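Aldolase (Klebsiella pneumoniae, PDB 6VOQ) belongs to the class II aldolase and adducin N-terminal domain family and binds a zinc ion. Local coordinates at residues R80-H85 / K90-L95; G38-T43 / K74-H79; G29-L34 / S168-A173. All blocks are in the same frame, centred on the assembly; numbering follows the deposited sequence.

Contact 1: residues R80-H85 / K90-L95. With ZN (zinc ion), chain B.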
loop_
_atom_site.group_PDB
_atom_site.type_symbol
_atom_site.label_atom_id
_atom_site.label_comp_id
_atom_site.label_asym_id
_atom_site.label_seq_id
_atom_site.Cartn_x
_atom_site.Cartn_y
_atom_site.Cartn_z
ATOM N N ARG A 80 -19.049 -2.760 24.506
ATOM C CA ARG A 80 -20.172 -3.286 25.275
ATOM C C ARG A 80 -21.402 -2.408 25.147
ATOM O O ARG A 80 -22.516 -2.926 25.031
ATOM C CB ARG A 80 -19.786 -3.424 26.749
ATOM C CG ARG A 80 -18.630 -4.382 26.982
ATOM C CD ARG A 80 -18.435 -4.690 28.450
ATOM N NE ARG A 80 -17.660 -3.663 29.130
ATOM C CZ ARG A 80 -18.158 -2.818 30.026
ATOM N NH1 ARG A 80 -19.442 -2.870 30.359
ATOM N NH2 ARG A 80 -17.362 -1.924 30.596
ATOM N N ALA A 81 -21.222 -1.084 25.167
ATOM C CA ALA A 81 -22.351 -0.176 25.012
ATOM C C ALA A 81 -23.159 -0.494 23.761
ATOM O O ALA A 81 -24.394 -0.466 23.799
ATOM C CB ALA A 81 -21.865 1.274 24.980
ATOM N N VAL A 82 -22.487 -0.841 22.662
ATOM C CA VAL A 82 -23.198 -1.198 21.436
ATOM C C VAL A 82 -23.982 -2.494 21.624
ATOM O O VAL A 82 -25.173 -2.566 21.306
ATOM C CB VAL A 82 -22.217 -1.304 20.258
ATOM C CG1 VAL A 82 -22.961 -1.740 18.993
ATOM C CG2 VAL A 82 -21.495 0.010 20.056
ATOM N N TYR A 83 -23.316 -3.541 22.118
ATOM C CA TYR A 83 -23.987 -4.822 22.320
ATOM C C TYR A 83 -25.221 -4.670 23.196
ATOM O O TYR A 83 -26.250 -5.295 22.932
ATOM C CB TYR A 83 -23.039 -5.836 22.959
ATOM C CG TYR A 83 -21.935 -6.320 22.057
ATOM C CD1 TYR A 83 -22.198 -7.211 21.031
ATOM C CD2 TYR A 83 -20.619 -5.898 22.246
ATOM C CE1 TYR A 83 -21.181 -7.664 20.210
ATOM C CE2 TYR A 83 -19.603 -6.331 21.422
ATOM C CZ TYR A 83 -19.887 -7.220 20.411
ATOM O OH TYR A 83 -18.883 -7.674 19.590
ATOM N N LEU A 84 -25.132 -3.854 24.251
ATOM C CA LEU A 84 -26.214 -3.712 25.214
ATOM C C LEU A 84 -27.424 -2.980 24.653
ATOM O O LEU A 84 -28.458 -2.932 25.330
ATOM C CB LEU A 84 -25.708 -2.990 26.463
ATOM C CG LEU A 84 -24.787 -3.783 27.382
ATOM C CD1 LEU A 84 -24.054 -2.828 28.301
ATOM C CD2 LEU A 84 -25.587 -4.801 28.194
ATOM N N HIS A 85 -27.330 -2.410 23.447
ATOM C CA HIS A 85 -28.453 -1.697 22.851
ATOM C C HIS A 85 -28.651 -2.069 21.388
ATOM O O HIS A 85 -29.220 -1.289 20.618
ATOM C CB HIS A 85 -28.273 -0.192 23.024
ATOM C CG HIS A 85 -28.260 0.213 24.456
ATOM N ND1 HIS A 85 -27.112 0.200 25.216
ATOM C CD2 HIS A 85 -29.266 0.542 25.297
ATOM C CE1 HIS A 85 -27.404 0.542 26.457
ATOM N NE2 HIS A 85 -28.704 0.757 26.533
ATOM N N LYS A 90 -23.340 -8.911 16.745
ATOM C CA LYS A 90 -22.633 -10.075 17.250
ATOM C C LYS A 90 -21.122 -9.907 17.246
ATOM O O LYS A 90 -20.417 -10.781 17.768
ATOM C CB LYS A 90 -23.001 -11.320 16.427
ATOM C CG LYS A 90 -24.493 -11.562 16.282
ATOM C CD LYS A 90 -25.150 -11.811 17.632
ATOM C CE LYS A 90 -26.633 -12.128 17.473
ATOM N NZ LYS A 90 -27.307 -12.454 18.770
ATOM N N ALA A 91 -20.614 -8.820 16.674
ATOM C CA ALA A 91 -19.187 -8.593 16.539
ATOM C C ALA A 91 -18.974 -7.136 16.184
ATOM O O ALA A 91 -19.782 -6.529 15.474
ATOM C CB ALA A 91 -18.549 -9.496 15.478
ATOM N N ILE A 92 -17.873 -6.589 16.694
ATOM C CA ILE A 92 -17.518 -5.192 16.517
ATOM C C ILE A 92 -16.062 -5.124 16.101
ATOM O O ILE A 92 -15.203 -5.772 16.711
ATOM C CB ILE A 92 -17.743 -4.364 17.795
ATOM C CG1 ILE A 92 -19.225 -4.222 18.099
ATOM C CG2 ILE A 92 -17.124 -2.984 17.649
ATOM C CD1 ILE A 92 -19.472 -3.328 19.305
ATOM N N VAL A 93 -15.790 -4.342 15.063
ATOM C CA VAL A 93 -14.440 -4.055 14.608
ATOM C C VAL A 93 -14.201 -2.577 14.856
ATOM O O VAL A 93 -14.957 -1.728 14.373
ATOM C CB VAL A 93 -14.258 -4.416 13.126
ATOM C CG1 VAL A 93 -13.005 -3.750 12.537
ATOM C CG2 VAL A 93 -14.190 -5.918 12.973
ATOM N N HIS A 94 -13.191 -2.268 15.651
ATOM C CA HIS A 94 -12.772 -0.892 15.851
ATOM C C HIS A 94 -11.352 -0.740 15.335
ATOM O O HIS A 94 -10.450 -1.466 15.762
ATOM C CB HIS A 94 -12.842 -0.482 17.313
ATOM C CG HIS A 94 -12.202 0.843 17.573
ATOM N ND1 HIS A 94 -12.600 1.997 16.928
ATOM C CD2 HIS A 94 -11.171 1.195 18.374
ATOM C CE1 HIS A 94 -11.855 3.006 17.341
ATOM N NE2 HIS A 94 -10.980 2.547 18.217
ATOM N N LEU A 95 -11.160 0.193 14.416
ATOM C CA LEU A 95 -9.856 0.457 13.836
ATOM C C LEU A 95 -9.635 1.956 13.770
ATOM O O LEU A 95 -10.578 2.745 13.832
ATOM C CB LEU A 95 -9.735 -0.119 12.423
ATOM C CG LEU A 95 -9.850 -1.617 12.253
ATOM C CD1 LEU A 95 -9.994 -1.877 10.781
ATOM C CD2 LEU A 95 -8.617 -2.297 12.816
HETATM ZN ZN ZN B . -9.431 3.727 19.185
#
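Tyr83 and Ile92 reach toward each other from opposite directions, one from helix 76-83 and the other from strand 91-94. Ile92 CD1 approaches the phenol ring obliquely, 3.7 Å from Tyr83 CE2. CG1 of Ile92 sits beside its own backbone N (chi1 -69°), and the chain then runs on extended. This carries CD1 off the sheet and into the angle between Tyr83 and Val82. Val82 comes in obliquely and meets the same methyl, with Val82 CB 3.5 Å from Ile92 CD1. On its CE1 side the ring meets the backbone edge-on. There Tyr83 CE1 is 3.7 Å from Lys90 C, which is in the ring plane. The hydroxyl passes Ala91, with Tyr83 OH 3.2 Å from Ala91 CA. It is also close to Ile92 N, but the angle is too poor for a hydrogen bond. Its polar partner is Ser32 OG on the neighbouring strand 30-34. Further along the chain, His85 ND1 donates a nearly straight 3.1 Å bond to Ala81 O. Two residues beyond Ile92, His94 NE2 binds zinc, together with Glu75, His96 and His161. The arrangement is a helix laid on one face of the mixed sheet, beside the metal site of a class II aldolase-type fold.

Contact 2: residues G38-T43 / K74-H79. With ZN (zinc ion), chain B.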
loop_
_atom_site.group_PDB
_atom_site.type_symbol
_atom_site.label_atom_id
_atom_site.label_comp_id
_atom_site.label_asym_id
_atom_site.label_seq_id
_atom_site.Cartn_x
_atom_site.Cartn_y
_atom_site.Cartn_z
ATOM N N GLY A 38 -23.174 -15.691 25.669
ATOM C CA GLY A 38 -23.499 -14.302 25.868
ATOM C C GLY A 38 -22.360 -13.437 26.350
ATOM O O GLY A 38 -22.527 -12.217 26.433
ATOM N N ASN A 39 -21.213 -14.015 26.677
ATOM C CA ASN A 39 -20.064 -13.208 27.050
ATOM C C ASN A 39 -19.340 -12.697 25.805
ATOM O O ASN A 39 -19.612 -13.102 24.670
ATOM C CB ASN A 39 -19.108 -14.008 27.927
ATOM C CG ASN A 39 -19.693 -14.298 29.295
ATOM O OD1 ASN A 39 -20.328 -13.442 29.905
ATOM N ND2 ASN A 39 -19.507 -15.522 29.768
ATOM N N LEU A 40 -18.389 -11.804 26.037
ATOM C CA LEU A 40 -17.691 -11.097 24.976
ATOM C C LEU A 40 -16.259 -11.605 24.881
ATOM O O LEU A 40 -15.534 -11.618 25.882
ATOM C CB LEU A 40 -17.707 -9.594 25.247
ATOM C CG LEU A 40 -17.788 -8.705 24.022
ATOM C CD1 LEU A 40 -18.848 -9.250 23.078
ATOM C CD2 LEU A 40 -18.113 -7.305 24.462
ATOM N N LEU A 41 -15.862 -12.031 23.688
ATOM C CA LEU A 41 -14.463 -12.288 23.378
ATOM C C LEU A 41 -13.874 -11.011 22.786
ATOM O O LEU A 41 -14.484 -10.390 21.911
ATOM C CB LEU A 41 -14.336 -13.459 22.400
ATOM C CG LEU A 41 -12.926 -13.885 21.982
ATOM C CD1 LEU A 41 -12.258 -14.653 23.118
ATOM C CD2 LEU A 41 -12.947 -14.723 20.697
ATOM N N ALA A 42 -12.708 -10.602 23.270
ATOM C CA ALA A 42 -12.143 -9.334 22.833
ATOM C C ALA A 42 -10.627 -9.425 22.809
ATOM O O ALA A 42 -10.025 -10.257 23.489
ATOM C CB ALA A 42 -12.586 -8.174 23.740
ATOM N N THR A 43 -10.016 -8.554 22.005
ATOM C CA THR A 43 -8.568 -8.488 21.944
ATOM C C THR A 43 -8.030 -7.800 23.197
ATOM O O THR A 43 -8.622 -6.833 23.683
ATOM C CB THR A 43 -8.103 -7.744 20.683
ATOM O OG1 THR A 43 -8.621 -6.416 20.678
ATOM C CG2 THR A 43 -8.592 -8.445 19.437
ATOM N N LYS A 74 -8.983 -1.372 26.809
ATOM C CA LYS A 74 -9.788 -0.346 27.467
ATOM C C LYS A 74 -10.945 0.139 26.592
ATOM O O LYS A 74 -11.962 0.597 27.125
ATOM C CB LYS A 74 -8.893 0.823 27.879
ATOM C CG LYS A 74 -7.674 0.368 28.658
ATOM C CD LYS A 74 -6.722 1.497 28.948
ATOM C CE LYS A 74 -6.923 2.016 30.360
ATOM N NZ LYS A 74 -6.153 3.271 30.601
ATOM N N GLU A 75 -10.832 0.025 25.270
ATOM C CA GLU A 75 -11.910 0.465 24.395
ATOM C C GLU A 75 -13.058 -0.531 24.318
ATOM O O GLU A 75 -14.095 -0.212 23.717
ATOM C CB GLU A 75 -11.358 0.749 23.000
ATOM C CG GLU A 75 -10.243 1.772 23.029
ATOM C CD GLU A 75 -9.820 2.225 21.660
ATOM O OE1 GLU A 75 -10.255 3.322 21.245
ATOM O OE2 GLU A 75 -9.051 1.490 21.002
ATOM N N VAL A 76 -12.907 -1.713 24.923
ATOM C CA VAL A 76 -14.005 -2.670 24.988
ATOM C C VAL A 76 -15.172 -2.093 25.777
ATOM O O VAL A 76 -16.317 -2.521 25.595
ATOM C CB VAL A 76 -13.501 -4.007 25.578
ATOM C CG1 VAL A 76 -14.643 -4.999 25.784
ATOM C CG2 VAL A 76 -12.437 -4.606 24.662
ATOM N N THR A 77 -14.903 -1.098 26.628
ATOM C CA THR A 77 -15.967 -0.378 27.319
ATOM C C THR A 77 -17.042 0.105 26.350
ATOM O O THR A 77 -18.240 -0.086 26.595
ATOM C CB THR A 77 -15.384 0.801 28.098
ATOM O OG1 THR A 77 -14.477 0.313 29.093
ATOM C CG2 THR A 77 -16.496 1.563 28.799
ATOM N N PHE A 78 -16.648 0.739 25.242
ATOM C CA PHE A 78 -17.687 1.217 24.337
ATOM C C PHE A 78 -18.096 0.174 23.304
ATOM O O PHE A 78 -19.120 0.353 22.646
ATOM C CB PHE A 78 -17.289 2.550 23.658
ATOM C CG PHE A 78 -16.080 2.491 22.743
ATOM C CD1 PHE A 78 -16.115 1.813 21.536
ATOM C CD2 PHE A 78 -14.944 3.208 23.054
ATOM C CE1 PHE A 78 -15.013 1.792 20.704
ATOM C CE2 PHE A 78 -13.836 3.204 22.217
ATOM C CZ PHE A 78 -13.869 2.499 21.047
ATOM N N HIS A 79 -17.336 -0.912 23.153
ATOM C CA HIS A 79 -17.874 -2.088 22.479
ATOM C C HIS A 79 -19.133 -2.577 23.183
ATOM O O HIS A 79 -20.166 -2.805 22.547
ATOM C CB HIS A 79 -16.839 -3.205 22.465
ATOM C CG HIS A 79 -15.768 -3.038 21.443
ATOM N ND1 HIS A 79 -15.494 -3.999 20.495
ATOM C CD2 HIS A 79 -14.880 -2.037 21.238
ATOM C CE1 HIS A 79 -14.489 -3.593 19.740
ATOM N NE2 HIS A 79 -14.101 -2.405 20.168
HETATM ZN ZN ZN B . -9.431 3.727 19.185
#
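His79 ND1 is hydrogen-bonded to Ser32 OG of strand 30-34, which ties segment 74-79, on helix 76-83, to the strand next to 40-42. Here the helix packs on the antiparallel strands of the class II aldolase-type sheet, and Val76 makes the contact with strand 40-42. CG1 of Val76 is anti to its backbone N (chi1 175°), which spreads the two methyls over two neighbours. Val76 CG2 rests on the methyl of Ala42, 3.7 Å from Ala42 CB. Val76 CG1 looks to the end of Leu40, more loosely, at 4.4 Å from Leu40 CD2. Both strand residues direct their CB atoms at the helix, and the join is wholly apolar and buried. Val60 of the next strand also touches Val76. The backbone here is tied by Thr77, whose OG1 donates to Lys74 O at 3.2 Å, tilted from the carbonyl plane. Phe78 N and His79 N each give Glu75 O a weak hydrogen bond, and the Phe78 ring turns a face to the same oxygen. Next to Val76, Glu75 extends away from strand 40-42, to the zinc ion. Its carboxylate binds through one oxygen: Glu75 OE1 is 2.3 Å from zinc, while Glu75 OE2 stays 2.9 Å from the metal.

Contact 3: residues G29-L34 / S168-A173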
loop_
_atom_site.group_PDB
_atom_site.type_symbol
_atom_site.label_atom_id
_atom_site.label_comp_id
_atom_site.label_asym_id
_atom_site.label_seq_id
_atom_site.Cartn_x
_atom_site.Cartn_y
_atom_site.Cartn_z
ATOM N N GLY A 29 -6.454 -0.371 17.498
ATOM C CA GLY A 29 -7.533 -1.219 17.044
ATOM C C GLY A 29 -7.857 -2.316 18.037
ATOM O O GLY A 29 -7.023 -2.733 18.848
ATOM N N ASN A 30 -9.096 -2.790 17.980
ATOM C CA ASN A 30 -9.510 -3.915 18.801
ATOM C C ASN A 30 -10.712 -4.588 18.152
ATOM O O ASN A 30 -11.442 -3.975 17.369
ATOM C CB ASN A 30 -9.825 -3.476 20.231
ATOM C CG ASN A 30 -10.551 -2.159 20.284
ATOM O OD1 ASN A 30 -11.764 -2.100 20.101
ATOM N ND2 ASN A 30 -9.812 -1.087 20.539
ATOM N N LEU A 31 -10.887 -5.863 18.469
ATOM C CA LEU A 31 -11.966 -6.678 17.942
ATOM C C LEU A 31 -12.738 -7.264 19.111
ATOM O O LEU A 31 -12.163 -7.557 20.164
ATOM C CB LEU A 31 -11.435 -7.814 17.024
ATOM C CG LEU A 31 -10.335 -7.422 16.021
ATOM C CD1 LEU A 31 -9.734 -8.631 15.321
ATOM C CD2 LEU A 31 -10.862 -6.430 14.996
ATOM N N SER A 32 -14.048 -7.414 18.930
ATOM C CA SER A 32 -14.850 -8.161 19.890
ATOM C C SER A 32 -15.919 -8.964 19.157
ATOM O O SER A 32 -16.325 -8.622 18.041
ATOM C CB SER A 32 -15.496 -7.238 20.935
ATOM O OG SER A 32 -16.534 -6.445 20.374
ATOM N N LEU A 33 -16.375 -10.035 19.802
ATOM C CA LEU A 33 -17.473 -10.831 19.269
ATOM C C LEU A 33 -18.198 -11.526 20.415
ATOM O O LEU A 33 -17.592 -11.888 21.429
ATOM C CB LEU A 33 -16.982 -11.860 18.235
ATOM C CG LEU A 33 -15.940 -12.913 18.647
ATOM C CD1 LEU A 33 -16.583 -14.117 19.306
ATOM C CD2 LEU A 33 -15.136 -13.370 17.435
ATOM N N LEU A 34 -19.501 -11.713 20.238
ATOM C CA LEU A 34 -20.317 -12.393 21.235
ATOM C C LEU A 34 -20.060 -13.893 21.206
ATOM O O LEU A 34 -20.104 -14.520 20.145
ATOM C CB LEU A 34 -21.799 -12.124 20.987
ATOM C CG LEU A 34 -22.369 -10.920 21.732
ATOM C CD1 LEU A 34 -23.832 -10.706 21.368
ATOM C CD2 LEU A 34 -22.195 -11.104 23.236
ATOM N N SER A 168 -22.999 -9.100 11.952
ATOM C CA SER A 168 -23.618 -10.332 12.433
ATOM C C SER A 168 -22.595 -11.417 12.723
ATOM O O SER A 168 -22.963 -12.465 13.264
ATOM C CB SER A 168 -24.635 -10.845 11.410
ATOM O OG SER A 168 -24.036 -11.013 10.134
ATOM N N SER A 169 -21.340 -11.193 12.348
ATOM C CA SER A 169 -20.216 -12.039 12.710
ATOM C C SER A 169 -18.966 -11.173 12.645
ATOM O O SER A 169 -19.019 -10.019 12.212
ATOM C CB SER A 169 -20.117 -13.255 11.785
ATOM O OG SER A 169 -19.666 -12.878 10.498
ATOM N N LEU A 170 -17.828 -11.722 13.081
ATOM C CA LEU A 170 -16.593 -10.952 12.970
ATOM C C LEU A 170 -16.204 -10.741 11.512
ATOM O O LEU A 170 -15.765 -9.649 11.139
ATOM C CB LEU A 170 -15.455 -11.618 13.734
ATOM C CG LEU A 170 -14.196 -10.744 13.875
ATOM C CD1 LEU A 170 -14.522 -9.352 14.461
ATOM C CD2 LEU A 170 -13.134 -11.435 14.707
ATOM N N ARG A 171 -16.366 -11.758 10.667
ATOM C CA ARG A 171 -15.995 -11.571 9.268
ATOM C C ARG A 171 -16.917 -10.571 8.582
ATOM O O ARG A 171 -16.472 -9.795 7.731
ATOM C CB ARG A 171 -16.001 -12.903 8.516
ATOM C CG ARG A 171 -15.521 -12.761 7.070
ATOM C CD ARG A 171 -14.937 -14.052 6.522
ATOM N NE ARG A 171 -13.717 -14.469 7.211
ATOM C CZ ARG A 171 -12.526 -13.903 7.034
ATOM N NH1 ARG A 171 -12.388 -12.880 6.194
ATOM N NH2 ARG A 171 -11.470 -14.360 7.701
ATOM N N GLU A 172 -18.206 -10.578 8.928
ATOM C CA GLU A 172 -19.130 -9.632 8.315
ATOM C C GLU A 172 -18.849 -8.212 8.793
ATOM O O GLU A 172 -18.915 -7.261 8.005
ATOM C CB GLU A 172 -20.569 -10.039 8.615
ATOM C CG GLU A 172 -21.580 -9.560 7.578
ATOM C CD GLU A 172 -22.646 -8.635 8.166
ATOM O OE1 GLU A 172 -22.706 -8.485 9.406
ATOM O OE2 GLU A 172 -23.425 -8.052 7.380
ATOM N N ALA A 173 -18.522 -8.051 10.076
ATOM C CA ALA A 173 -18.131 -6.738 10.575
ATOM C C ALA A 173 -16.829 -6.278 9.930
ATOM O O ALA A 173 -16.664 -5.091 9.626
ATOM C CB ALA A 173 -18.008 -6.771 12.101
#
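Leu33 has chi1 59°, which places CG between its backbone N and carbonyl carbon, while Leu170 has chi1 -170°, with CG anti to its backbone N. The two side chains cross at about a right angle. They meet through one methyl each, with Leu33 CD2 3.9 Å from Leu170 CD2. Leu33 CD2 also lies 4.1 Å from Leu170 CB. The second methyl of Leu170 reaches over the strand backbone, where Leu170 CD1 is 4.1 Å from Ser32 O. Leu170 CD1 is also 4.3 Å from Leu31 CB. One helix residue thus bridges two strand residues that point to the same side. In the class II aldolase-type fold this is the first turn of helix 170-190 packing on strand 30-34 of the sheet. Helix 4-20 adds to this layer, with Leu7 and Met11 touching Leu33 and Ile14 touching Leu170. Ser32 points away from helix 170-190. Ser169 is the N-cap of the helix: Glu172 N donates to Ser169 OG at 3.1 Å. The Glu172 carboxylate folds back, and its OE1 accepts a nearly straight bond from Ser168 N, 2.6 Å away.

How the contacts relate
All three contacts are buried and join a helix to the same sheet; contact 1 alone takes in an exposed residue, Lys90, among those that touch. Contacts 1 and 2 share helix 76-83: contact 2 uses the earlier part of it, contact 1 the later part. Contact 3 uses helix 170-190 instead. Strands 40-42, 30-34 and 91-94 are neighbours in that order, so the contacts interlock through backbone bonds. Contact 2 is purely apolar across its segments; contact 1 adds a phenol ring set against backbone. Contacts 1 and 2 each supply a zinc ligand. Contact 3 supplies none; its segment 168-173 carries an N-cap bond. Ser32 of contact 3 links to residues of both others.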